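Local atomic coordinates of ZYG-9 (Caenorhabditis elegans, PDB entry 2OF3), a protein that helps to organise microtubules and spindle poles in the mitotic and meiotic divisions of the one-cell embryo. Residues M52-H57 with L67-R72; Q62-L67 with L104-E109; K179-R184 with V221-A226. All coordinates share one frame; numbering follows the deposited sequence.

Contact 1. Residues M52-H57 with L67-R72; sequences MSQLFH and LDSLVR
Gln-54 reaches from the last turn of helix 49-55 toward Ser-69 on helix 60-76, but its amide stops short: OE1 of Gln-54 is 4.3 Å from OG of Ser-69, and a water fills the step. The water donates to OE1 of Gln-54 at 2.5 Å and lies 2.6 Å from OG of Ser-69, tying the two polar ends together. The Ser-69 hydroxyl also has a weak bond to Ala-65 O, one turn back on its own helix.

Leu-55 follows with the apolar half of the contact. Its CD2 meets CD1 of Leu-70 at 4.2 Å, branch end against branch end, while the two side chains cross obliquely. A chi1 of -77° sets CG of Leu-55 beside the backbone N, and of its two methyls it is CD2, not the extended CD1, that turns to helix 60-76, although the CB bond does not aim there. Both leucines are buried; Leu-43 packs on Leu-55 and Leu-110 on Leu-70.

At Phe-56 the chain leaves helical geometry, and its ring meets Trp-91 edge-to-face, while Trp-91 NE1 donates to Leu-55 O. The carbonyl of His-57 then accepts from His-63 NE2, fastening the turn to the start of the next helix. This is a short helix turning sharply into a long one, within the HEAT-type alpha-solenoid of a TOG domain.

Contact 2. Residues Q62-L67 with L104-E109; sequences QHLAAL and LIKVLE
Leu-67 and Lys-106 mark the nearest backbone approach, 6.7 Å from CA to CA, between two segments that run the same way at 24° with their axes 10.0 Å apart. At that spacing side chains bridge the gap, one of them reaching the opposite backbone.

Leu-67 does most of the touching, its two methyls meeting different targets. CD1 of Leu-67 lies 3.8 Å from CG2 of Val-107, and it also touches CB of Lys-106 at 4.0 Å. The other branch turns to the backbone: CD2 of Leu-67 sits 3.6 Å from O of Lys-106, close by the CA of Val-107. Val-107 presents CG2 because its CG1 stands anti to the backbone N (chi1 168°). Behind this pair Trp-91 packs on Leu-67, and Cys-92 and Arg-95 pack on Val-107.

Toward the surface, Leu-64 brings CD2 to within 4.1 Å of CG of Lys-106, the side chains crossing at about a right angle. Of its side chain the lysine thus lends CB and CG to the interface. A bend at chi2 (-62°) carries the amine away from helix 60-76, to a long salt bridge of 3.8 Å from NZ of Lys-106 to OE1 of Glu-109. Cutting Leu-67 back to an alanine would remove both methyls and is likely to open a gap beside CG2 of Val-107 and over the Lys-106 carbonyl.

Parallel helices spaced this way, with helix 85-95 packed against both, are characteristic of one layer of a HEAT-type alpha-solenoid.

Contact 3. Residues K179-R184 with V221-A226; sequences KNARQR and VNVRNA
Val-223 joins Ala-181 and Arg-184 where two helices of the TOG solenoid begin side by side, at the amino-terminal turns of helices 181-198 and 221-238. Loops along one edge of TOG domains engage tubulin, and the loops leading into these helices probably lie on that edge.

A single methyl, CG2 of Val-223, makes nearly every approach. It lies 3.4 Å from O of Ala-181, a close approach to a carbonyl already engaged by Ser-185 OG, and 4.2 Å from CB of Ala-181. The same methyl rests 3.9 Å from CB of Arg-184 and 4.0 Å from NE of Arg-184, so it touches the base of the arginine and meets the guanidinium obliquely near NE. The fold of the arginine comes from chi3 (-65°), which bends the chain back until one face of the guanidinium lies over CA of Ala-181, 3.5 Å from the plane and offset toward the rim of the group. There Arg-184 NH1 donates to Ser-178 O and, weakly, to Lys-179 O, while NH2 forms a salt bridge with Asp-218 from the loop ahead of the second helix. The arginine thereby links both approaches to the helices.

Asn-180 is the N-cap of the first helix: its OD1 accepts from N of Gln-183 at 3.0 Å, with a fairly straight N-H angle of 162° although the donor stands well above the carbonyl plane. In the second helix, Asp-220 OD2 accepts from Val-223 N.

Deeper along helix 181-198, Leu-188 packs on Val-223 and Ala-226, and Leu-189 also meets Ala-226. On another side of helix 181-198, Gln-183 packs against Thr-141 and Ala-175, so this helix lies between helix 221-238 and the loop that follows helix 127-139.

Contacts 1 and 2 share helix 60-76 and Leu-67, with centres 8 Å apart. Contact 3 lies on the opposite side of the chain's centre from contact 1, their centres about 35 Å apart, and uses a separate pair of helices. All three are partly buried, each setting buried members (Leu-55 and Leu-70; Leu-67 and Val-107; Val-223) beside more open ones (Gln-54 and Ser-69; Lys-106; Arg-184). Contact 1 adds a water-bridged polar pair to its leucines, whereas contact 2 is almost wholly aliphatic and borrows the stem of a lysine. Contact 3, at helix starts, sets one valine against an alanine, a backbone carbonyl and an arginine anchored in the adjoining loops.

Contact 1. Residues M52-H57 with L67-R72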
loop_
_atom_site.group_PDB
_atom_site.type_symbol
_atom_site.label_atom_id
_atom_site.label_comp_id
_atom_site.label_asym_id
_atom_site.label_seq_id
_atom_site.Cartn_x
_atom_site.Cartn_y
_atom_site.Cartn_z
ATOM N N MET A 52 18.290 -0.085 17.772
ATOM C CA MET A 52 18.663 -1.237 16.943
ATOM C C MET A 52 18.427 -2.576 17.623
ATOM O O MET A 52 17.926 -3.537 16.977
ATOM C CB MET A 52 20.129 -1.129 16.462
ATOM C CG MET A 52 20.377 -0.041 15.370
ATOM S SD MET A 52 19.519 -0.359 13.826
ATOM C CE MET A 52 20.458 -1.739 13.244
ATOM N N SER A 53 18.812 -2.691 18.909
ATOM C CA SER A 53 18.572 -3.950 19.658
ATOM C C SER A 53 17.129 -4.310 19.738
ATOM O O SER A 53 16.809 -5.485 19.719
ATOM C CB SER A 53 19.126 -3.889 21.089
ATOM O OG SER A 53 20.442 -3.374 21.037
ATOM N N GLN A 54 16.239 -3.314 19.827
ATOM C CA GLN A 54 14.794 -3.620 19.884
ATOM C C GLN A 54 14.256 -3.999 18.509
ATOM O O GLN A 54 13.491 -4.965 18.364
ATOM C CB GLN A 54 13.992 -2.425 20.446
ATOM C CG GLN A 54 14.297 -2.066 21.925
ATOM C CD GLN A 54 13.792 -0.670 22.327
ATOM O OE1 GLN A 54 13.649 0.243 21.491
ATOM N NE2 GLN A 54 13.558 -0.490 23.615
ATOM N N LEU A 55 14.653 -3.208 17.509
ATOM C CA LEU A 55 14.212 -3.393 16.123
ATOM C C LEU A 55 14.530 -4.783 15.633
ATOM O O LEU A 55 13.727 -5.392 14.957
ATOM C CB LEU A 55 14.859 -2.328 15.198
ATOM C CG LEU A 55 14.274 -0.895 15.216
ATOM C CD1 LEU A 55 15.047 0.011 14.280
ATOM C CD2 LEU A 55 12.834 -0.901 14.839
ATOM N N PHE A 56 15.683 -5.321 15.957
ATOM C CA PHE A 56 16.032 -6.632 15.463
ATOM C C PHE A 56 16.114 -7.780 16.479
ATOM O O PHE A 56 16.727 -8.787 16.234
ATOM C CB PHE A 56 17.254 -6.568 14.561
ATOM C CG PHE A 56 17.087 -5.648 13.395
ATOM C CD1 PHE A 56 17.374 -4.328 13.503
ATOM C CD2 PHE A 56 16.609 -6.098 12.207
ATOM C CE1 PHE A 56 17.196 -3.506 12.460
ATOM C CE2 PHE A 56 16.430 -5.243 11.183
ATOM C CZ PHE A 56 16.742 -3.964 11.318
ATOM N N HIS A 57 15.488 -7.604 17.623
ATOM C CA HIS A 57 15.024 -8.712 18.433
ATOM C C HIS A 57 14.084 -9.614 17.729
ATOM O O HIS A 57 13.492 -9.267 16.749
ATOM C CB HIS A 57 14.317 -8.199 19.647
ATOM C CG HIS A 57 15.019 -8.488 20.924
ATOM N ND1 HIS A 57 14.831 -9.655 21.619
ATOM C CD2 HIS A 57 15.872 -7.744 21.657
ATOM C CE1 HIS A 57 15.562 -9.628 22.710
ATOM N NE2 HIS A 57 16.204 -8.480 22.756
ATOM N N LEU A 67 8.522 0.501 18.540
ATOM C CA LEU A 67 7.388 1.232 17.983
ATOM C C LEU A 67 6.921 2.466 18.808
ATOM O O LEU A 67 6.585 3.529 18.243
ATOM C CB LEU A 67 6.225 0.270 17.725
ATOM C CG LEU A 67 6.380 -0.590 16.443
ATOM C CD1 LEU A 67 5.676 -1.938 16.527
ATOM C CD2 LEU A 67 5.987 0.196 15.157
ATOM N N ASP A 68 6.897 2.308 20.133
ATOM C CA ASP A 68 6.578 3.386 21.035
ATOM C C ASP A 68 7.596 4.544 20.942
ATOM O O ASP A 68 7.231 5.717 20.839
ATOM C CB ASP A 68 6.512 2.811 22.466
ATOM C CG ASP A 68 6.245 3.885 23.516
ATOM O OD1 ASP A 68 5.037 4.220 23.745
ATOM O OD2 ASP A 68 7.246 4.416 24.100
ATOM N N SER A 69 8.885 4.224 20.965
ATOM C CA SER A 69 9.902 5.230 20.786
ATOM C C SER A 69 9.744 5.924 19.437
ATOM O O SER A 69 9.979 7.134 19.337
ATOM C CB SER A 69 11.309 4.600 20.798
ATOM O OG SER A 69 11.631 4.051 22.050
ATOM N N LEU A 70 9.431 5.151 18.396
ATOM C CA LEU A 70 9.406 5.708 17.025
ATOM C C LEU A 70 8.180 6.605 16.873
ATOM O O LEU A 70 8.262 7.723 16.306
ATOM C CB LEU A 70 9.449 4.572 15.959
ATOM C CG LEU A 70 10.766 3.814 15.713
ATOM C CD1 LEU A 70 10.584 2.625 14.832
ATOM C CD2 LEU A 70 11.814 4.739 15.076
ATOM N N VAL A 71 7.035 6.128 17.373
ATOM C CA VAL A 71 5.785 6.934 17.308
ATOM C C VAL A 71 5.942 8.273 18.059
ATOM O O VAL A 71 5.522 9.311 17.555
ATOM C CB VAL A 71 4.517 6.112 17.688
ATOM C CG1 VAL A 71 3.376 6.986 18.143
ATOM C CG2 VAL A 71 4.073 5.225 16.508
ATOM N N ARG A 72 6.643 8.261 19.193
ATOM C CA ARG A 72 6.893 9.495 19.955
ATOM C C ARG A 72 7.761 10.510 19.244
ATOM O O ARG A 72 7.621 11.729 19.514
ATOM C CB ARG A 72 7.496 9.213 21.352
ATOM C CG ARG A 72 6.526 8.489 22.280
ATOM C CD ARG A 72 7.180 7.979 23.606
ATOM N NE ARG A 72 6.299 7.001 24.267
ATOM C CZ ARG A 72 5.135 7.289 24.876
ATOM N NH1 ARG A 72 4.680 8.552 24.928
ATOM N NH2 ARG A 72 4.408 6.311 25.439
HETATM O O HOH W 1 13.876 2.732 21.666
#

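Contact 2. Residues Q62-L67 with L104-E109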
loop_
_atom_site.group_PDB
_atom_site.type_symbol
_atom_site.label_atom_id
_atom_site.label_comp_id
_atom_site.label_asym_id
_atom_site.label_seq_id
_atom_site.Cartn_x
_atom_site.Cartn_y
_atom_site.Cartn_z
ATOM N N GLN A 62 9.569 -6.283 21.952
ATOM C CA GLN A 62 10.829 -5.626 22.169
ATOM C C GLN A 62 10.538 -4.704 20.913
ATOM O O GLN A 62 10.897 -3.522 20.857
ATOM C CB GLN A 62 12.048 -6.497 21.909
ATOM C CG GLN A 62 12.773 -6.921 23.188
ATOM C CD GLN A 62 13.069 -5.747 24.104
ATOM O OE1 GLN A 62 12.279 -5.430 25.010
ATOM N NE2 GLN A 62 14.184 -5.067 23.858
ATOM N N HIS A 63 9.855 -5.278 19.915
ATOM C CA HIS A 63 9.286 -4.491 18.789
ATOM C C HIS A 63 8.297 -3.426 19.254
ATOM O O HIS A 63 8.321 -2.322 18.739
ATOM C CB HIS A 63 8.575 -5.362 17.777
ATOM C CG HIS A 63 9.447 -6.389 17.123
ATOM N ND1 HIS A 63 8.927 -7.456 16.432
ATOM C CD2 HIS A 63 10.793 -6.543 17.092
ATOM C CE1 HIS A 63 9.913 -8.203 15.964
ATOM N NE2 HIS A 63 11.055 -7.675 16.353
ATOM N N LEU A 64 7.417 -3.743 20.207
ATOM C CA LEU A 64 6.455 -2.764 20.736
ATOM C C LEU A 64 7.187 -1.627 21.367
ATOM O O LEU A 64 6.731 -0.508 21.302
ATOM C CB LEU A 64 5.466 -3.392 21.747
ATOM C CG LEU A 64 4.602 -4.495 21.130
ATOM C CD1 LEU A 64 3.766 -5.213 22.209
ATOM C CD2 LEU A 64 3.691 -3.913 19.996
ATOM N N ALA A 65 8.338 -1.911 21.969
ATOM C CA ALA A 65 9.123 -0.863 22.633
ATOM C C ALA A 65 9.752 0.049 21.599
ATOM O O ALA A 65 9.803 1.286 21.778
ATOM C CB ALA A 65 10.224 -1.478 23.530
ATOM N N ALA A 66 10.261 -0.546 20.517
ATOM C CA ALA A 66 10.805 0.242 19.421
ATOM C C ALA A 66 9.681 1.097 18.809
ATOM O O ALA A 66 9.857 2.296 18.590
ATOM C CB ALA A 66 11.419 -0.669 18.396
ATOM N N LEU A 67 8.522 0.501 18.540
ATOM C CA LEU A 67 7.388 1.232 17.983
ATOM C C LEU A 67 6.921 2.466 18.808
ATOM O O LEU A 67 6.585 3.529 18.243
ATOM C CB LEU A 67 6.225 0.270 17.725
ATOM C CG LEU A 67 6.380 -0.590 16.443
ATOM C CD1 LEU A 67 5.676 -1.938 16.527
ATOM C CD2 LEU A 67 5.987 0.196 15.157
ATOM N N LEU A 104 0.669 -5.543 15.123
ATOM C CA LEU A 104 0.139 -4.973 13.859
ATOM C C LEU A 104 -0.540 -3.630 14.036
ATOM O O LEU A 104 -0.281 -2.725 13.265
ATOM C CB LEU A 104 -0.772 -5.943 13.093
ATOM C CG LEU A 104 -1.199 -5.429 11.699
ATOM C CD1 LEU A 104 -0.016 -5.262 10.690
ATOM C CD2 LEU A 104 -2.258 -6.316 11.093
ATOM N N ILE A 105 -1.421 -3.491 15.035
ATOM C CA ILE A 105 -2.023 -2.195 15.347
ATOM C C ILE A 105 -0.987 -1.078 15.466
ATOM O O ILE A 105 -1.194 0.025 14.923
ATOM C CB ILE A 105 -2.863 -2.245 16.683
ATOM C CG1 ILE A 105 -4.152 -3.021 16.466
ATOM C CG2 ILE A 105 -3.245 -0.850 17.097
ATOM C CD1 ILE A 105 -4.670 -3.808 17.781
ATOM N N LYS A 106 0.101 -1.326 16.193
ATOM C CA LYS A 106 1.106 -0.279 16.406
ATOM C C LYS A 106 1.978 -0.046 15.174
ATOM O O LYS A 106 2.491 1.053 14.987
ATOM C CB LYS A 106 2.078 -0.630 17.547
ATOM C CG LYS A 106 1.459 -0.682 18.972
ATOM C CD LYS A 106 0.906 0.679 19.362
ATOM C CE LYS A 106 -0.080 0.556 20.533
ATOM N NZ LYS A 106 -0.065 1.871 21.217
ATOM N N VAL A 107 2.232 -1.101 14.404
ATOM C CA VAL A 107 2.944 -0.937 13.119
ATOM C C VAL A 107 2.141 -0.018 12.223
ATOM O O VAL A 107 2.680 0.915 11.661
ATOM C CB VAL A 107 3.199 -2.278 12.418
ATOM C CG1 VAL A 107 3.654 -2.039 10.975
ATOM C CG2 VAL A 107 4.230 -3.129 13.214
ATOM N N LEU A 108 0.822 -0.231 12.136
ATOM C CA LEU A 108 0.014 0.584 11.229
ATOM C C LEU A 108 -0.076 2.011 11.682
ATOM O O LEU A 108 -0.163 2.917 10.865
ATOM C CB LEU A 108 -1.376 -0.034 11.015
ATOM C CG LEU A 108 -1.264 -1.415 10.347
ATOM C CD1 LEU A 108 -2.665 -1.972 10.396
ATOM C CD2 LEU A 108 -0.811 -1.293 8.873
ATOM N N GLU A 109 -0.027 2.227 12.997
ATOM C CA GLU A 109 -0.002 3.579 13.546
ATOM C C GLU A 109 1.272 4.265 13.156
ATOM O O GLU A 109 1.241 5.442 12.769
ATOM C CB GLU A 109 -0.110 3.489 15.056
ATOM C CG GLU A 109 0.074 4.733 15.795
ATOM C CD GLU A 109 0.022 4.476 17.317
ATOM O OE1 GLU A 109 -0.434 3.387 17.755
ATOM O OE2 GLU A 109 0.423 5.381 18.062
#

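Contact 3. Residues K179-R184 with V221-A226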
loop_
_atom_site.group_PDB
_atom_site.type_symbol
_atom_site.label_atom_id
_atom_site.label_comp_id
_atom_site.label_asym_id
_atom_site.label_seq_id
_atom_site.Cartn_x
_atom_site.Cartn_y
_atom_site.Cartn_z
ATOM N N LYS A 179 -4.900 -14.781 -3.883
ATOM C CA LYS A 179 -5.852 -15.832 -3.469
ATOM C C LYS A 179 -6.785 -15.353 -2.363
ATOM O O LYS A 179 -7.808 -15.969 -2.078
ATOM C CB LYS A 179 -5.119 -17.061 -2.921
ATOM C CG LYS A 179 -4.229 -17.799 -3.902
ATOM C CD LYS A 179 -5.000 -18.334 -5.078
ATOM C CE LYS A 179 -4.034 -19.083 -5.989
ATOM N NZ LYS A 179 -3.025 -18.085 -6.523
ATOM N N ASN A 180 -6.418 -14.271 -1.711
ATOM C CA ASN A 180 -7.161 -13.773 -0.576
ATOM C C ASN A 180 -8.299 -12.862 -1.096
ATOM O O ASN A 180 -8.056 -11.799 -1.690
ATOM C CB ASN A 180 -6.191 -13.054 0.386
ATOM C CG ASN A 180 -6.895 -12.505 1.662
ATOM O OD1 ASN A 180 -7.910 -11.812 1.586
ATOM N ND2 ASN A 180 -6.340 -12.834 2.840
ATOM N N ALA A 181 -9.547 -13.309 -0.925
ATOM C CA ALA A 181 -10.660 -12.581 -1.500
ATOM C C ALA A 181 -10.839 -11.223 -0.869
ATOM O O ALA A 181 -11.312 -10.298 -1.537
ATOM C CB ALA A 181 -11.995 -13.414 -1.382
ATOM N N ARG A 182 -10.482 -11.064 0.403
ATOM C CA ARG A 182 -10.596 -9.733 1.045
ATOM C C ARG A 182 -9.624 -8.758 0.428
ATOM O O ARG A 182 -9.963 -7.613 0.211
ATOM C CB ARG A 182 -10.353 -9.804 2.553
ATOM C CG ARG A 182 -11.473 -10.461 3.321
ATOM C CD ARG A 182 -11.030 -10.683 4.743
ATOM N NE ARG A 182 -12.167 -11.024 5.598
ATOM C CZ ARG A 182 -12.273 -12.173 6.258
ATOM N NH1 ARG A 182 -11.321 -13.103 6.176
ATOM N NH2 ARG A 182 -13.335 -12.382 7.010
ATOM N N GLN A 183 -8.405 -9.217 0.146
ATOM C CA GLN A 183 -7.453 -8.388 -0.620
ATOM C C GLN A 183 -7.977 -8.007 -1.999
ATOM O O GLN A 183 -7.905 -6.836 -2.373
ATOM C CB GLN A 183 -6.119 -9.091 -0.788
ATOM C CG GLN A 183 -5.134 -8.238 -1.601
ATOM C CD GLN A 183 -3.680 -8.716 -1.523
ATOM O OE1 GLN A 183 -3.335 -9.555 -0.720
ATOM N NE2 GLN A 183 -2.825 -8.131 -2.361
ATOM N N ARG A 184 -8.489 -8.947 -2.787
ATOM C CA ARG A 184 -9.052 -8.566 -4.082
ATOM C C ARG A 184 -10.176 -7.547 -3.958
ATOM O O ARG A 184 -10.202 -6.563 -4.732
ATOM C CB ARG A 184 -9.586 -9.793 -4.845
ATOM C CG ARG A 184 -8.544 -10.866 -5.076
ATOM C CD ARG A 184 -9.030 -11.816 -6.131
ATOM N NE ARG A 184 -10.226 -12.590 -5.737
ATOM C CZ ARG A 184 -10.205 -13.690 -4.980
ATOM N NH1 ARG A 184 -9.052 -14.135 -4.490
ATOM N NH2 ARG A 184 -11.356 -14.361 -4.725
ATOM N N VAL A 221 -18.574 -12.890 -3.195
ATOM C CA VAL A 221 -19.576 -11.839 -3.446
ATOM C C VAL A 221 -19.027 -10.415 -3.290
ATOM O O VAL A 221 -19.468 -9.479 -3.989
ATOM C CB VAL A 221 -20.857 -12.025 -2.568
ATOM C CG1 VAL A 221 -20.574 -11.723 -1.116
ATOM C CG2 VAL A 221 -22.016 -11.153 -3.065
ATOM N N ASN A 222 -18.085 -10.207 -2.376
ATOM C CA ASN A 222 -17.584 -8.836 -2.186
ATOM C C ASN A 222 -16.736 -8.429 -3.378
ATOM O O ASN A 222 -16.774 -7.267 -3.767
ATOM C CB ASN A 222 -16.788 -8.692 -0.895
ATOM C CG ASN A 222 -17.578 -9.153 0.319
ATOM O OD1 ASN A 222 -17.120 -10.008 1.085
ATOM N ND2 ASN A 222 -18.787 -8.655 0.457
ATOM N N VAL A 223 -15.971 -9.363 -3.933
ATOM C CA VAL A 223 -15.167 -9.113 -5.135
ATOM C C VAL A 223 -16.075 -8.814 -6.320
ATOM O O VAL A 223 -15.901 -7.785 -7.028
ATOM C CB VAL A 223 -14.246 -10.321 -5.452
ATOM C CG1 VAL A 223 -13.374 -10.058 -6.740
ATOM C CG2 VAL A 223 -13.357 -10.687 -4.231
ATOM N N ARG A 224 -17.088 -9.662 -6.516
ATOM C CA ARG A 224 -18.056 -9.443 -7.616
ATOM C C ARG A 224 -18.701 -8.109 -7.520
ATOM O O ARG A 224 -18.789 -7.438 -8.510
ATOM C CB ARG A 224 -19.188 -10.478 -7.579
ATOM C CG ARG A 224 -18.700 -11.855 -7.890
ATOM C CD ARG A 224 -19.891 -12.704 -8.357
ATOM N NE ARG A 224 -20.872 -12.910 -7.275
ATOM C CZ ARG A 224 -20.761 -13.811 -6.303
ATOM N NH1 ARG A 224 -19.665 -14.566 -6.183
ATOM N NH2 ARG A 224 -21.741 -13.940 -5.409
ATOM N N ASN A 225 -19.221 -7.747 -6.339
ATOM C CA ASN A 225 -19.927 -6.480 -6.179
ATOM C C ASN A 225 -19.029 -5.255 -6.451
ATOM O O ASN A 225 -19.439 -4.302 -7.072
ATOM C CB ASN A 225 -20.471 -6.379 -4.765
ATOM C CG ASN A 225 -21.665 -5.472 -4.692
ATOM O OD1 ASN A 225 -21.655 -4.460 -3.993
ATOM N ND2 ASN A 225 -22.665 -5.772 -5.519
ATOM N N ALA A 226 -17.788 -5.308 -5.983
ATOM C CA ALA A 226 -16.816 -4.204 -6.178
ATOM C C ALA A 226 -16.409 -4.157 -7.665
ATOM O O ALA A 226 -16.251 -3.048 -8.213
ATOM C CB ALA A 226 -15.576 -4.432 -5.270
#